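Local coordinates for cellulose 1,4-beta-cellobiosidase (PDB 4JJJ), which probably cleaves cellulose chains to release cellobiose, this chain being the family 48 glycoside hydrolase domain of a larger cellulase, at residues Pro30-Ser33 and Val39-Pro42; Ala52-Leu57 and Pro223-Arg228. The protein carries 1 engineered substitution. One frame throughout, in Å; residues are numbered along the deposited sequence.

Interaction 1: Pro30-Ser33 and Val39-Pro42; sequences PYHS and VEAP. With BGC (beta-D-glucopyranose), chain B; GLC (alpha-D-glucopyranose), chain C; BGC (beta-D-glucopyranose), chain D.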
ATOM      1  N   PRO A  30      11.374   8.188   7.645  1.00  5.39           N
ATOM      2  CA  PRO A  30      11.964   7.869   6.344  1.00  5.60           C
ATOM      3  C   PRO A  30      11.267   8.599   5.218  1.00  5.36           C
ATOM      4  O   PRO A  30      10.060   8.824   5.295  1.00  5.89           O
ATOM      5  CB  PRO A  30      11.701   6.363   6.166  1.00  5.90           C
ATOM      6  CG  PRO A  30      10.438   6.138   6.948  1.00  5.76           C
ATOM      7  CD  PRO A  30      10.627   7.052   8.188  1.00  5.91           C
ATOM      8  N   TYR A  31      12.006   8.973   4.206  1.00  5.19           N
ATOM      9  CA  TYR A  31      11.439   9.469   2.962  1.00  5.35           C
ATOM     10  C   TYR A  31      11.060   8.308   2.100  1.00  5.34           C
ATOM     11  O   TYR A  31      11.578   7.220   2.236  1.00  5.82           O
ATOM     12  CB  TYR A  31      12.493  10.294   2.235  1.00  5.74           C
ATOM     13  CG  TYR A  31      12.976  11.579   2.914  1.00  6.38           C
ATOM     14  CD1 TYR A  31      12.076  12.593   3.291  1.00  6.24           C
ATOM     15  CD2 TYR A  31      14.309  11.803   3.092  1.00  7.08           C
ATOM     16  CE1 TYR A  31      12.526  13.797   3.797  1.00  7.12           C
ATOM     17  CE2 TYR A  31      14.746  12.995   3.627  1.00  6.74           C
ATOM     18  CZ  TYR A  31      13.845  13.946   3.968  1.00  7.41           C
ATOM     19  OH  TYR A  31      14.313  15.183   4.493  1.00  9.20           O
ATOM     20  N   HIS A  32      10.202   8.567   1.094  1.00  5.33           N
ATOM     21  CA  HIS A  32       9.907   7.559   0.059  1.00  5.00           C
ATOM     22  C   HIS A  32      11.196   7.130  -0.642  1.00  5.16           C
ATOM     23  O   HIS A  32      11.467   5.977  -0.871  1.00  5.92           O
ATOM     24  CB  HIS A  32       8.878   8.077  -0.920  1.00  4.82           C
ATOM     25  CG  HIS A  32       8.649   7.105  -2.050  1.00  4.83           C
ATOM     26  ND1 HIS A  32       7.927   5.935  -1.882  1.00  5.42           N
ATOM     27  CD2 HIS A  32       9.008   7.150  -3.352  1.00  5.10           C
ATOM     28  CE1 HIS A  32       7.882   5.292  -3.020  1.00  5.43           C
ATOM     29  NE2 HIS A  32       8.498   6.010  -3.950  1.00  4.98           N
ATOM     30  N   SER A  33      12.017   8.139  -0.935  1.00  5.27           N
ATOM     31  CA  SER A  33      13.328   7.906  -1.602  1.00  5.69           C
ATOM     32  C   SER A  33      14.292   9.011  -1.310  1.00  6.09           C
ATOM     33  O   SER A  33      13.936  10.122  -0.963  1.00  5.85           O
ATOM     34  CB  SER A  33      13.165   7.746  -3.131  1.00  5.74           C
ATOM     35  OG  SER A  33      12.514   8.864  -3.656  1.00  6.73           O
ATOM     36  N   VAL A  39       7.670  10.014  -9.385  1.00  4.71           N
ATOM     37  CA  VAL A  39       6.234  10.104  -9.482  1.00  5.11           C
ATOM     38  C   VAL A  39       5.676   8.707  -9.866  1.00  5.71           C
ATOM     39  O   VAL A  39       5.877   8.200 -10.987  1.00  7.48           O
ATOM     40  CB  VAL A  39       5.771  11.155 -10.544  1.00  5.21           C
ATOM     41  CG1 VAL A  39       4.285  11.234 -10.619  1.00  5.73           C
ATOM     42  CG2 VAL A  39       6.471  12.523 -10.204  1.00  5.11           C
ATOM     43  N   GLU A  40       5.057   8.032  -8.875  1.00  5.16           N
ATOM     44  CA  GLU A  40       4.682   6.619  -9.107  1.00  5.51           C
ATOM     45  C   GLU A  40       3.521   6.149  -8.270  1.00  5.82           C
ATOM     46  O   GLU A  40       2.702   5.349  -8.706  1.00  7.20           O
ATOM     47  CB  GLU A  40       5.883   5.667  -9.001  1.00  5.24           C
ATOM     48  CG  GLU A  40       6.586   5.656  -7.648  1.00  5.25           C
ATOM     49  CD  GLU A  40       8.013   5.055  -7.687  1.00  5.49           C
ATOM     50  OE1 GLU A  40       8.581   4.922  -8.779  1.00  6.53           O
ATOM     51  OE2 GLU A  40       8.409   4.680  -6.543  1.00  5.10           O
ATOM     52  N   ALA A  41       3.440   6.558  -7.027  1.00  5.71           N
ATOM     53  CA  ALA A  41       2.383   6.265  -6.104  1.00  5.43           C
ATOM     54  C   ALA A  41       2.229   7.442  -5.165  1.00  5.25           C
ATOM     55  O   ALA A  41       1.302   8.175  -5.340  1.00  6.12           O
ATOM     56  CB  ALA A  41       2.475   4.894  -5.396  1.00  6.20           C
ATOM     57  N   PRO A  42       3.262   7.779  -4.371  1.00  5.43           N
ATOM     58  CA  PRO A  42       3.492   9.174  -3.973  1.00  5.64           C
ATOM     59  C   PRO A  42       3.911   9.913  -5.244  1.00  5.48           C
ATOM     60  O   PRO A  42       4.307   9.269  -6.228  1.00  6.58           O
ATOM     61  CB  PRO A  42       4.579   9.086  -2.904  1.00  5.68           C
ATOM     62  CG  PRO A  42       5.354   7.919  -3.324  1.00  6.55           C
ATOM     63  CD  PRO A  42       4.385   6.885  -3.868  1.00  5.78           C
TER
HETATM   64  C2  BGC B   2       6.100   2.310  -5.315  0.50  2.90           C
HETATM   65  C3  BGC B   2       5.422   1.788  -4.051  0.50  2.77           C
HETATM   66  C4  BGC B   2       4.006   1.235  -4.386  0.50  2.76           C
HETATM   67  C5  BGC B   2       4.024   0.289  -5.613  0.50  2.74           C
HETATM   68  C6  BGC B   2       2.617  -0.081  -6.019  0.50  2.74           C
HETATM   69  C1  BGC B   2       6.091   1.278  -6.428  0.50  3.11           C
HETATM   70  O2  BGC B   2       7.456   2.628  -5.034  0.50  2.92           O
HETATM   71  O3  BGC B   2       5.376   2.882  -3.101  0.50  2.86           O
HETATM   72  O4  BGC B   2       3.498   0.558  -3.218  0.50  2.67           O
HETATM   73  O5  BGC B   2       4.709   0.956  -6.680  0.50  2.90           O
HETATM   74  O6  BGC B   2       1.852   1.072  -6.312  0.50  2.72           O
HETATM   75  C1  GLC C   1       8.262   0.896 -11.236  0.50 13.96           C
HETATM   76  C2  GLC C   1       6.813   0.651 -11.104  0.50 13.76           C
HETATM   77  C3  GLC C   1       6.243   1.412  -9.877  0.50 13.44           C
HETATM   78  C4  GLC C   1       7.006   1.031  -8.604  0.50 11.25           C
HETATM   79  C5  GLC C   1       8.493   1.238  -8.908  0.50 11.33           C
HETATM   80  C6  GLC C   1       9.441   0.822  -7.821  0.50 11.62           C
HETATM   81  O1  GLC C   1       8.310   2.252 -11.442  0.50 14.06           O
HETATM   82  O2  GLC C   1       6.119   1.257 -12.280  0.50 14.86           O
HETATM   83  O3  GLC C   1       4.844   1.217  -9.751  0.50 14.63           O
HETATM   84  O4  GLC C   1       6.649   1.936  -7.537  0.50  9.67           O
HETATM   85  O5  GLC C   1       8.878   0.460 -10.043  0.50 12.92           O
HETATM   86  O6  GLC C   1       9.325  -0.545  -7.636  0.50 12.02           O
HETATM   87  C2  BGC D   1       6.476   0.270 -11.001  0.50  5.92           C
HETATM   88  C3  BGC D   1       5.960   1.065  -9.807  0.50  5.25           C
HETATM   89  C4  BGC D   1       6.931   0.946  -8.613  0.50  4.54           C
HETATM   90  C5  BGC D   1       8.421   1.142  -8.954  0.50  4.76           C
HETATM   91  C6  BGC D   1       9.365   0.689  -7.837  0.50  4.76           C
HETATM   92  C1  BGC D   1       7.929   0.579 -11.274  0.50  6.37           C
HETATM   93  O1  BGC D   1       8.338  -0.289 -12.382  0.50  9.23           O
HETATM   94  O2  BGC D   1       5.598   0.664 -12.108  0.50  5.66           O
HETATM   95  O3  BGC D   1       4.656   0.619  -9.422  0.50  5.82           O
HETATM   96  O4  BGC D   1       6.619   1.879  -7.577  0.50  3.63           O
HETATM   97  O5  BGC D   1       8.763   0.375 -10.108  0.50  5.70           O
HETATM   98  O6  BGC D   1       9.308  -0.694  -7.598  0.50  4.84           O

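Interaction 2: Ala52-Leu57 and Pro223-Arg228; sequences AFSYYL and PNADAR. Engineered in segment 223-228: Asn224 (natural residue Asp).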
ATOM      1  N   ALA A  52       6.589   2.996   3.859  1.00  4.70           N
ATOM      2  CA  ALA A  52       7.969   3.227   4.328  1.00  4.49           C
ATOM      3  C   ALA A  52       8.136   2.938   5.778  1.00  4.44           C
ATOM      4  O   ALA A  52       9.128   2.340   6.183  1.00  4.80           O
ATOM      5  CB  ALA A  52       8.417   4.605   3.987  1.00  4.59           C
ATOM      6  N   PHE A  53       7.138   3.364   6.578  1.00  4.69           N
ATOM      7  CA  PHE A  53       7.228   3.044   8.005  1.00  5.18           C
ATOM      8  C   PHE A  53       7.188   1.563   8.322  1.00  5.54           C
ATOM      9  O   PHE A  53       7.999   1.097   9.095  1.00  5.40           O
ATOM     10  CB  PHE A  53       6.153   3.815   8.837  1.00  5.77           C
ATOM     11  CG  PHE A  53       6.521   5.187   9.250  1.00  6.29           C
ATOM     12  CD1 PHE A  53       7.261   5.393  10.448  1.00  7.59           C
ATOM     13  CD2 PHE A  53       6.095   6.313   8.544  1.00  6.95           C
ATOM     14  CE1 PHE A  53       7.562   6.665  10.858  1.00  7.78           C
ATOM     15  CE2 PHE A  53       6.490   7.562   8.970  1.00  8.26           C
ATOM     16  CZ  PHE A  53       7.108   7.754  10.126  1.00  7.29           C
ATOM     17  N   SER A  54       6.402   0.795   7.544  1.00  5.48           N
ATOM     18  CA  SER A  54       6.383  -0.651   7.753  1.00  5.28           C
ATOM     19  C   SER A  54       7.708  -1.274   7.434  1.00  5.03           C
ATOM     20  O   SER A  54       8.160  -2.212   8.089  1.00  5.51           O
ATOM     21  CB  SER A  54       5.225  -1.303   7.023  1.00  5.63           C
ATOM     22  OG  SER A  54       5.313  -1.280   5.614  1.00  4.55           O
ATOM     23  N   TYR A  55       8.398  -0.756   6.396  1.00  4.82           N
ATOM     24  CA  TYR A  55       9.704  -1.218   6.045  1.00  4.66           C
ATOM     25  C   TYR A  55      10.791  -0.786   7.059  1.00  4.81           C
ATOM     26  O   TYR A  55      11.725  -1.524   7.310  1.00  5.30           O
ATOM     27  CB  TYR A  55      10.087  -0.796   4.615  1.00  4.97           C
ATOM     28  CG  TYR A  55       9.598  -1.736   3.566  1.00  4.61           C
ATOM     29  CD1 TYR A  55      10.391  -2.813   3.153  1.00  4.97           C
ATOM     30  CD2 TYR A  55       8.355  -1.566   2.951  1.00  4.75           C
ATOM     31  CE1 TYR A  55       9.935  -3.660   2.181  1.00  4.99           C
ATOM     32  CE2 TYR A  55       7.877  -2.483   1.974  1.00  4.52           C
ATOM     33  CZ  TYR A  55       8.656  -3.489   1.575  1.00  5.12           C
ATOM     34  OH  TYR A  55       8.284  -4.375   0.596  1.00  4.91           O
ATOM     35  N   TYR A  56      10.609   0.381   7.667  1.00  4.80           N
ATOM     36  CA  TYR A  56      11.508   0.869   8.710  1.00  5.31           C
ATOM     37  C   TYR A  56      11.437  -0.085   9.888  1.00  5.22           C
ATOM     38  O   TYR A  56      12.453  -0.540  10.415  1.00  5.31           O
ATOM     39  CB  TYR A  56      11.130   2.281   9.073  1.00  5.73           C
ATOM     40  CG  TYR A  56      11.923   3.003  10.151  1.00  4.98           C
ATOM     41  CD1 TYR A  56      13.183   2.588  10.588  1.00  5.34           C
ATOM     42  CD2 TYR A  56      11.332   4.139  10.766  1.00  5.29           C
ATOM     43  CE1 TYR A  56      13.850   3.308  11.615  1.00  5.21           C
ATOM     44  CE2 TYR A  56      11.971   4.842  11.781  1.00  5.14           C
ATOM     45  CZ  TYR A  56      13.190   4.349  12.185  1.00  5.50           C
ATOM     46  OH  TYR A  56      13.774   5.025  13.298  1.00  6.60           O
ATOM     47  N   LEU A  57      10.240  -0.507  10.235  1.00  5.16           N
ATOM     48  CA  LEU A  57      10.049  -1.545  11.293  1.00  5.32           C
ATOM     49  C   LEU A  57      10.823  -2.768  10.883  1.00  5.33           C
ATOM     50  O   LEU A  57      11.546  -3.402  11.693  1.00  5.75           O
ATOM     51  CB  LEU A  57       8.627  -1.884  11.518  1.00  5.87           C
ATOM     52  CG  LEU A  57       7.754  -0.760  12.015  1.00  6.02           C
ATOM     53  CD1 LEU A  57       6.316  -1.225  12.089  1.00  6.53           C
ATOM     54  CD2 LEU A  57       8.208  -0.237  13.411  1.00  6.68           C
ATOM     55  N   PRO A 223      -3.776  -0.742   3.828  1.00  4.67           N
ATOM     56  CA  PRO A 223      -3.772  -2.034   4.552  1.00  4.76           C
ATOM     57  C   PRO A 223      -2.580  -2.914   4.182  1.00  5.16           C
ATOM     58  O   PRO A 223      -2.128  -3.725   4.997  1.00  5.40           O
ATOM     59  CB  PRO A 223      -5.120  -2.675   4.132  1.00  5.04           C
ATOM     60  CG  PRO A 223      -5.992  -1.470   3.851  1.00  5.03           C
ATOM     61  CD  PRO A 223      -5.057  -0.432   3.220  1.00  5.11           C
ATOM     62  N   ASN A 224      -2.060  -2.777   2.998  1.00  5.58           N
ATOM     63  CA  ASN A 224      -0.827  -3.510   2.614  1.00  5.45           C
ATOM     64  C   ASN A 224       0.285  -3.203   3.637  1.00  5.22           C
ATOM     65  O   ASN A 224       1.024  -4.102   4.066  1.00  5.41           O
ATOM     66  CB  ASN A 224      -0.352  -3.130   1.214  1.00  5.21           C
ATOM     67  CG  ASN A 224       0.581  -4.144   0.556  1.00  5.71           C
ATOM     68  OD1 ASN A 224       0.725  -5.247   0.919  1.00  6.11           O
ATOM     69  ND2 ASN A 224       1.143  -3.665  -0.541  1.00  5.81           N
ATOM     70  N   ALA A 225       0.381  -1.917   4.031  1.00  5.71           N
ATOM     71  CA  ALA A 225       1.409  -1.428   4.994  1.00  5.41           C
ATOM     72  C   ALA A 225       1.079  -1.817   6.426  1.00  4.83           C
ATOM     73  O   ALA A 225       2.018  -2.307   7.077  1.00  4.30           O
ATOM     74  CB  ALA A 225       1.611   0.083   4.851  1.00  5.97           C
ATOM     75  N   ASP A 226      -0.154  -1.643   6.889  1.00  5.20           N
ATOM     76  CA  ASP A 226      -0.415  -1.972   8.294  1.00  5.04           C
ATOM     77  C   ASP A 226      -0.316  -3.496   8.480  1.00  5.20           C
ATOM     78  O   ASP A 226       0.226  -3.912   9.472  1.00  5.69           O
ATOM     79  CB  ASP A 226      -1.784  -1.398   8.781  1.00  5.30           C
ATOM     80  CG  ASP A 226      -1.743   0.052   9.051  1.00  5.50           C
ATOM     81  OD1 ASP A 226      -1.059   0.803   8.356  1.00  6.53           O
ATOM     82  OD2 ASP A 226      -2.503   0.519   9.884  1.00  5.80           O
ATOM     83  N   ALA A 227      -0.661  -4.286   7.488  1.00  5.21           N
ATOM     84  CA  ALA A 227      -0.532  -5.742   7.611  1.00  4.75           C
ATOM     85  C   ALA A 227       0.945  -6.083   7.634  1.00  4.54           C
ATOM     86  O   ALA A 227       1.402  -6.983   8.343  1.00  4.76           O
ATOM     87  CB  ALA A 227      -1.232  -6.468   6.444  1.00  4.70           C
ATOM     88  N   ARG A 228       1.758  -5.441   6.780  1.00  3.93           N
ATOM     89  CA  ARG A 228       3.220  -5.683   6.834  1.00  4.08           C
ATOM     90  C   ARG A 228       3.796  -5.361   8.231  1.00  4.24           C
ATOM     91  O   ARG A 228       4.637  -6.051   8.702  1.00  3.80           O
ATOM     92  CB  ARG A 228       3.931  -4.798   5.810  1.00  3.85           C
ATOM     93  CG  ARG A 228       5.382  -5.110   5.625  1.00  3.75           C
ATOM     94  CD  ARG A 228       6.066  -4.281   4.568  1.00  3.91           C
ATOM     95  NE  ARG A 228       5.485  -4.477   3.191  1.00  3.70           N
ATOM     96  CZ  ARG A 228       4.720  -3.568   2.552  1.00  4.31           C
ATOM     97  NH1 ARG A 228       4.386  -2.412   3.079  1.00  4.45           N
ATOM     98  NH2 ARG A 228       4.336  -3.832   1.341  1.00  4.33           N
TER
HETATM   99  O   HOH W   1       6.130  -6.105   0.880  1.00  4.88           O

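Interaction 1: Pro30-Ser33 and Val39-Pro42
With CG anti to the backbone N (chi1 175°), the imidazole of His32 reaches across to Glu40 and Pro42, while Glu40 turns its CG between its own N and carbonyl carbon (chi1 60°) and then runs out extended to bring its carboxylate to the ring's edge. There His32 NE2 donates a hydrogen bond to Glu40 OE2 over 2.9 Å. The acceptor lies in the ring plane, but the ring stands almost upright to the carboxylate, the two planes 86° apart, and the N-H arrives on the anti side of OE2, tilted well out of the carboxylate plane. Pro42 supports the imidazole from one face: its CG sits 3.5 Å from the centroid of the His32 ring, nearly on the ring normal, a CH-pi contact. The same Glu40 OE2 accepts a second hydrogen bond, at 2.7 Å from O2 of the beta-D-glucopyranose of chain B, whose O2 also lies 3.4 Å from His32 CE1 at the ring edge. Glu40 OE1 is held separately, in a salt bridge to Arg619. Replacing the imidazole by an alanine here would probably leave OE2 without its N-H donor and Pro42 CG without the ring it lies against, the carboxylate then being less firmly oriented. The contact forms part of a glycan pocket in which His32 both lines the wall and helps position Glu40, and the paired donors on OE2, with Arg619 on OE1, would be expected to stabilise the carboxylate as an anion accepting from the sugar hydroxyl.

Interaction 2: Ala52-Leu57 and Pro223-Arg228
Tyr55 lays the CE2 side of its ring over the guanidinium of Arg228, with CE2 3.3 Å from Arg228 NE and above the middle of the group. The two planes are tilted 32° to each other. Arg228 CD rests over the Tyr55 ring, 4.0 Å from its centroid and displaced toward the rim, in a CH-pi contact. Arg228 gets there by leaving its backbone with CG anti to N and then bending at chi3 (-62°), which turns the guanidinium back along its own helix, with Asn224 O over the face opposite Tyr55. At the group's edge and nearly in its plane, Arg228 NH1 donates a fairly straight hydrogen bond of 2.9 Å to Ser54 OG. That hydroxyl is also bonded to the carbonyl oxygen of Glu51. A water accepts from Arg228 NE and donates to Tyr55 OH, 2.8 Å away; Tyr55 OH is bonded to Glu625 as well. Trp420 of the glycan pocket adds a cation-pi contact. Together these should restrict rotation of the buried guanidinium, whose side chain passes close to Glu51, the predicted proton donor, and to a bound glucose. The helices also come close at Ser54, whose CB lies 3.4 Å from Ala225 O. Asn224, the engineered replacement of the predicted aspartate nucleophile, occupies the same turn of helix 223-242. The paired segments of helices 50-67 and 223-242 run nearly parallel, their axes 16° apart in direction and 8.5 Å at closest approach, with helix 71-83 packed on Leu57, helix 250-263 on Asp226, and strand 27-30 against Ala52.

In the fold
Interactions 1 and 2 lie in series along the chain: the loop between strands 27-30 and 47-49 closes interaction 1 before helix 50-67 begins, and interaction 2 then pairs that helix with helix 223-242, more than 160 residues on. Their centres are about 14 Å apart, and they touch directly where Pro30 packs on Ala52, Phe53 and Tyr56, its CG 3.9 Å from Ala52 CB. Both are buried in the (alpha/alpha)6 domain of family 48. Glu51, the predicted proton donor, comes close to both His32 and Arg228, so the sugar-binding loop and the nearly parallel helix pair meet at what is probably the catalytic centre.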